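Local coordinates for uncharacterized protein (Bacteroides thetaiotaomicron, PDB 4LB8) that is of unknown function but belongs to the DUF4848 family and, made with a signal sequence, is probably exported, perhaps as a lipoprotein, at residues Lys61-Leu66 with Pro114-Val119; Asn79-Ala82 with Glu86-Val89. All blocks are in the same frame, centred on the assembly; numbering follows the deposited sequence.

Contact 1: residues Lys61-Leu66 with Pro114-Val119; sequences KSQMIL and PYSRLV
Q63 reaches from the first turn of helix 63-80 toward S116 and L118, on an irregular loop between helix 84-98 and strand 132-135, making a buried helix-to-loop contact bridged by one water. The polar link is indirect. The water donates to Q63 OE1 at 3.0 Å and accepts from R117 N, with 2.7 Å between that nitrogen and the water oxygen, thereby joining the side-chain amide to the loop backbone. The other end of the amide is held by the protein itself, since Q63 NE2 is hydrogen-bonded to N128 O; with both ends engaged, the amide is probably held in one rotation. Van der Waals contact is sparse: OE1 of Q63 lies 4.3 Å from CG of L118, and the aliphatic part of Q63 runs extended beyond CG (chi2 -171°), which carries the amide across to the loop. S62 holds the N-cap position, but its OG bonds to Y125 O instead of capping the helix. On the loop, the guanidinium of R117 turns to D100 O through NE. S116 OG stands 3.8 Å from Q63 OE1, too far for a direct bond.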
loop_
_atom_site.group_PDB
_atom_site.type_symbol
_atom_site.label_atom_id
_atom_site.label_comp_id
_atom_site.label_asym_id
_atom_site.label_seq_id
_atom_site.Cartn_x
_atom_site.Cartn_y
_atom_site.Cartn_z
ATOM N N LYS A 61 -19.956 28.638 -18.558
ATOM C CA LYS A 61 -19.911 27.417 -17.758
ATOM C C LYS A 61 -18.744 26.575 -18.268
ATOM O O LYS A 61 -18.755 26.121 -19.419
ATOM C CB LYS A 61 -21.249 26.644 -17.801
ATOM C CG LYS A 61 -21.263 25.370 -16.953
ATOM C CD LYS A 61 -22.646 25.105 -16.371
ATOM C CE LYS A 61 -22.834 23.670 -15.940
ATOM N NZ LYS A 61 -23.134 22.778 -17.093
ATOM N N SER A 62 -17.700 26.459 -17.457
ATOM C CA SER A 62 -16.543 25.666 -17.827
ATOM C C SER A 62 -16.635 24.321 -17.139
ATOM O O SER A 62 -17.538 24.109 -16.314
ATOM C CB SER A 62 -15.242 26.381 -17.472
ATOM O OG SER A 62 -15.251 26.927 -16.164
ATOM N N GLN A 63 -15.711 23.399 -17.493
ATOM C CA GLN A 63 -15.624 22.067 -16.914
ATOM C C GLN A 63 -15.452 22.140 -15.414
ATOM O O GLN A 63 -15.956 21.258 -14.710
ATOM C CB GLN A 63 -14.496 21.285 -17.543
ATOM C CG GLN A 63 -14.999 20.531 -18.740
ATOM C CD GLN A 63 -13.995 19.586 -19.282
ATOM O OE1 GLN A 63 -13.173 19.012 -18.541
ATOM N NE2 GLN A 63 -14.101 19.348 -20.579
HETATM N N MSE A 64 -14.808 23.222 -14.920
HETATM C CA MSE A 64 -14.648 23.460 -13.498
HETATM C C MSE A 64 -16.028 23.638 -12.808
HETATM O O MSE A 64 -16.252 23.022 -11.765
HETATM C CB MSE A 64 -13.750 24.670 -13.247
HETATM C CG MSE A 64 -13.322 24.776 -11.796
HETATM SE SE MSE A 64 -14.025 26.314 -10.802
HETATM C CE MSE A 64 -15.737 26.158 -10.921
ATOM N N ILE A 65 -16.944 24.464 -13.387
ATOM C CA ILE A 65 -18.291 24.717 -12.832
ATOM C C ILE A 65 -19.080 23.403 -12.811
ATOM O O ILE A 65 -19.761 23.117 -11.821
ATOM C CB ILE A 65 -19.061 25.864 -13.580
ATOM C CG1 ILE A 65 -18.253 27.202 -13.651
ATOM C CG2 ILE A 65 -20.508 26.060 -13.060
ATOM C CD1 ILE A 65 -18.070 28.042 -12.313
ATOM N N LEU A 66 -18.934 22.584 -13.869
ATOM C CA LEU A 66 -19.562 21.266 -13.949
ATOM C C LEU A 66 -19.028 20.336 -12.843
ATOM O O LEU A 66 -19.814 19.592 -12.286
ATOM C CB LEU A 66 -19.341 20.641 -15.341
ATOM C CG LEU A 66 -20.231 19.454 -15.684
ATOM C CD1 LEU A 66 -21.684 19.877 -15.822
ATOM C CD2 LEU A 66 -19.735 18.767 -16.937
ATOM N N PRO A 114 -16.311 11.564 -9.937
ATOM C CA PRO A 114 -15.948 11.740 -11.360
ATOM C C PRO A 114 -14.595 12.425 -11.455
ATOM O O PRO A 114 -14.206 13.133 -10.528
ATOM C CB PRO A 114 -17.069 12.632 -11.916
ATOM C CG PRO A 114 -17.542 13.426 -10.754
ATOM C CD PRO A 114 -17.266 12.606 -9.489
ATOM N N TYR A 115 -13.884 12.219 -12.558
ATOM C CA TYR A 115 -12.561 12.804 -12.803
ATOM C C TYR A 115 -12.497 13.574 -14.101
ATOM O O TYR A 115 -13.181 13.213 -15.072
ATOM C CB TYR A 115 -11.498 11.700 -12.853
ATOM C CG TYR A 115 -11.184 11.111 -11.503
ATOM C CD1 TYR A 115 -10.180 11.650 -10.703
ATOM C CD2 TYR A 115 -11.892 10.008 -11.015
ATOM C CE1 TYR A 115 -9.866 11.097 -9.465
ATOM C CE2 TYR A 115 -11.607 9.467 -9.763
ATOM C CZ TYR A 115 -10.590 10.012 -8.994
ATOM O OH TYR A 115 -10.290 9.499 -7.757
ATOM N N SER A 116 -11.614 14.595 -14.146
ATOM C CA SER A 116 -11.334 15.339 -15.385
ATOM C C SER A 116 -10.573 14.389 -16.308
ATOM O O SER A 116 -9.820 13.543 -15.826
ATOM C CB SER A 116 -10.507 16.590 -15.083
ATOM O OG SER A 116 -10.588 17.625 -16.052
ATOM N N ARG A 117 -10.793 14.498 -17.618
ATOM C CA ARG A 117 -10.085 13.701 -18.625
ATOM C C ARG A 117 -8.781 14.419 -18.999
ATOM O O ARG A 117 -7.918 13.809 -19.584
ATOM C CB ARG A 117 -10.966 13.459 -19.859
ATOM C CG ARG A 117 -12.075 12.455 -19.583
ATOM C CD ARG A 117 -12.979 12.248 -20.791
ATOM N NE ARG A 117 -14.077 11.306 -20.531
ATOM C CZ ARG A 117 -13.967 9.984 -20.620
ATOM N NH1 ARG A 117 -12.807 9.426 -20.952
ATOM N NH2 ARG A 117 -15.009 9.207 -20.349
ATOM N N LEU A 118 -8.623 15.679 -18.577
ATOM C CA LEU A 118 -7.493 16.570 -18.844
ATOM C C LEU A 118 -6.178 16.129 -18.241
ATOM O O LEU A 118 -6.091 15.822 -17.054
ATOM C CB LEU A 118 -7.785 17.991 -18.306
ATOM C CG LEU A 118 -8.883 18.805 -18.969
ATOM C CD1 LEU A 118 -8.973 20.177 -18.351
ATOM C CD2 LEU A 118 -8.669 18.931 -20.459
ATOM N N VAL A 119 -5.131 16.201 -19.050
ATOM C CA VAL A 119 -3.757 15.943 -18.616
ATOM C C VAL A 119 -3.290 17.233 -17.909
ATOM O O VAL A 119 -2.775 17.189 -16.793
ATOM C CB VAL A 119 -2.847 15.553 -19.820
ATOM C CG1 VAL A 119 -1.412 15.314 -19.380
ATOM C CG2 VAL A 119 -3.400 14.359 -20.565
HETATM O O HOH W 1 -12.792 16.030 -18.609
#

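Contact 2: residues Asn79-Ala82 with Glu86-Val89; sequences NQAA and EFDV
E86 lays its carboxylate against the backbone of A81 and A82 where one helix ends and the next begins, in the tight turn of a helical hairpin. With CG anti to the backbone N (chi1 -158°) and an extended chain beyond, the side chain reaches away from its own helix to the A81-A82 peptide. A82 N donates to E86 OE1 at 3.1 Å in a nearly straight bond, 163° at the hydrogen, yet the donor approaches from above the carboxylate, 60° out of its plane. The same oxygen lies 3.3 Å from A82 CB. The second oxygen, OE2, faces Q80 O at 3.7 Å without a bond, leaving the hold on the backbone to OE1. F87 turns differently: its CB makes the nearest approach, 3.8 Å from A81 CB, which also lies off the ring edge near the ring plane, while the end of the side chain leads away. A81 is the first residue to leave helical backbone angles after helix 63-80. Beyond the turn, the F87 side chain packs on I77 and C78 of helix 63-80, and its ring meets Y91 one turn along helix 84-98 and stacks with F204 of the second subunit, which follows that subunit's strand 191-201.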
loop_
_atom_site.group_PDB
_atom_site.type_symbol
_atom_site.label_atom_id
_atom_site.label_comp_id
_atom_site.label_asym_id
_atom_site.label_seq_id
_atom_site.Cartn_x
_atom_site.Cartn_y
_atom_site.Cartn_z
ATOM N N ASN A 79 -26.397 11.469 0.846
ATOM C CA ASN A 79 -27.200 11.953 1.964
ATOM C C ASN A 79 -28.684 11.568 1.838
ATOM O O ASN A 79 -29.320 11.336 2.866
ATOM C CB ASN A 79 -27.056 13.471 2.110
ATOM C CG ASN A 79 -25.674 13.941 2.544
ATOM O OD1 ASN A 79 -24.917 13.230 3.231
ATOM N ND2 ASN A 79 -25.330 15.183 2.181
ATOM N N GLN A 80 -29.234 11.497 0.608
ATOM C CA GLN A 80 -30.643 11.133 0.397
ATOM C C GLN A 80 -30.852 9.603 0.280
ATOM O O GLN A 80 -31.972 9.141 0.507
ATOM C CB GLN A 80 -31.245 11.853 -0.827
ATOM C CG GLN A 80 -30.724 11.382 -2.183
ATOM C CD GLN A 80 -31.437 12.039 -3.331
ATOM O OE1 GLN A 80 -30.880 12.898 -4.022
ATOM N NE2 GLN A 80 -32.677 11.634 -3.575
ATOM N N ALA A 81 -29.799 8.825 -0.069
ATOM C CA ALA A 81 -29.908 7.370 -0.207
ATOM C C ALA A 81 -30.078 6.677 1.154
ATOM O O ALA A 81 -29.221 6.801 2.036
ATOM C CB ALA A 81 -28.696 6.810 -0.931
ATOM N N ALA A 82 -31.207 5.961 1.316
ATOM C CA ALA A 82 -31.538 5.211 2.528
ATOM C C ALA A 82 -30.739 3.899 2.617
ATOM O O ALA A 82 -30.359 3.497 3.719
ATOM C CB ALA A 82 -33.029 4.920 2.574
ATOM N N GLU A 86 -30.895 1.784 -3.410
ATOM C CA GLU A 86 -31.438 3.100 -3.751
ATOM C C GLU A 86 -30.325 3.995 -4.306
ATOM O O GLU A 86 -30.531 4.707 -5.307
ATOM C CB GLU A 86 -32.096 3.753 -2.534
ATOM C CG GLU A 86 -33.106 4.822 -2.906
ATOM C CD GLU A 86 -33.368 5.871 -1.845
ATOM O OE1 GLU A 86 -33.526 5.504 -0.656
ATOM O OE2 GLU A 86 -33.449 7.065 -2.215
ATOM N N PHE A 87 -29.141 3.943 -3.652
ATOM C CA PHE A 87 -27.950 4.662 -4.081
ATOM C C PHE A 87 -27.607 4.207 -5.494
ATOM O O PHE A 87 -27.468 5.052 -6.379
ATOM C CB PHE A 87 -26.772 4.426 -3.110
ATOM C CG PHE A 87 -25.436 4.936 -3.598
ATOM C CD1 PHE A 87 -25.106 6.280 -3.487
ATOM C CD2 PHE A 87 -24.519 4.078 -4.191
ATOM C CE1 PHE A 87 -23.889 6.757 -3.974
ATOM C CE2 PHE A 87 -23.302 4.556 -4.676
ATOM C CZ PHE A 87 -22.997 5.891 -4.565
ATOM N N ASP A 88 -27.566 2.874 -5.723
ATOM C CA ASP A 88 -27.251 2.248 -7.014
ATOM C C ASP A 88 -28.126 2.780 -8.141
ATOM O O ASP A 88 -27.613 3.035 -9.231
ATOM C CB ASP A 88 -27.354 0.718 -6.932
ATOM C CG ASP A 88 -26.222 0.060 -6.158
ATOM O OD1 ASP A 88 -25.187 0.740 -5.902
ATOM O OD2 ASP A 88 -26.355 -1.141 -5.824
ATOM N N VAL A 89 -29.421 3.017 -7.855
ATOM C CA VAL A 89 -30.371 3.560 -8.819
ATOM C C VAL A 89 -30.008 5.018 -9.125
ATOM O O VAL A 89 -29.982 5.398 -10.299
ATOM C CB VAL A 89 -31.834 3.411 -8.329
ATOM C CG1 VAL A 89 -32.820 4.054 -9.318
ATOM C CG2 VAL A 89 -32.175 1.944 -8.110
#

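The two contacts lie toward opposite ends of helix 63-80, their centres 24 Å apart and their nearest atoms about 10 Å apart, so they do not touch. Along the chain, contact 2 is nested inside the loop closed by contact 1: it turns helix 63-80 back into helix 84-98, and the loop that follows then returns to the start of helix 63-80. P114 of that loop bridges the hairpin by packing on A70, D71 and Y94. Both contacts also meet the second subunit, through residues in or near its strand 206-208: its F204 packs on A81, whereas its R208 bonds to P114 O and forms a cation-pi pair with Y115. The function is unknown, and no active site can be assigned to either contact.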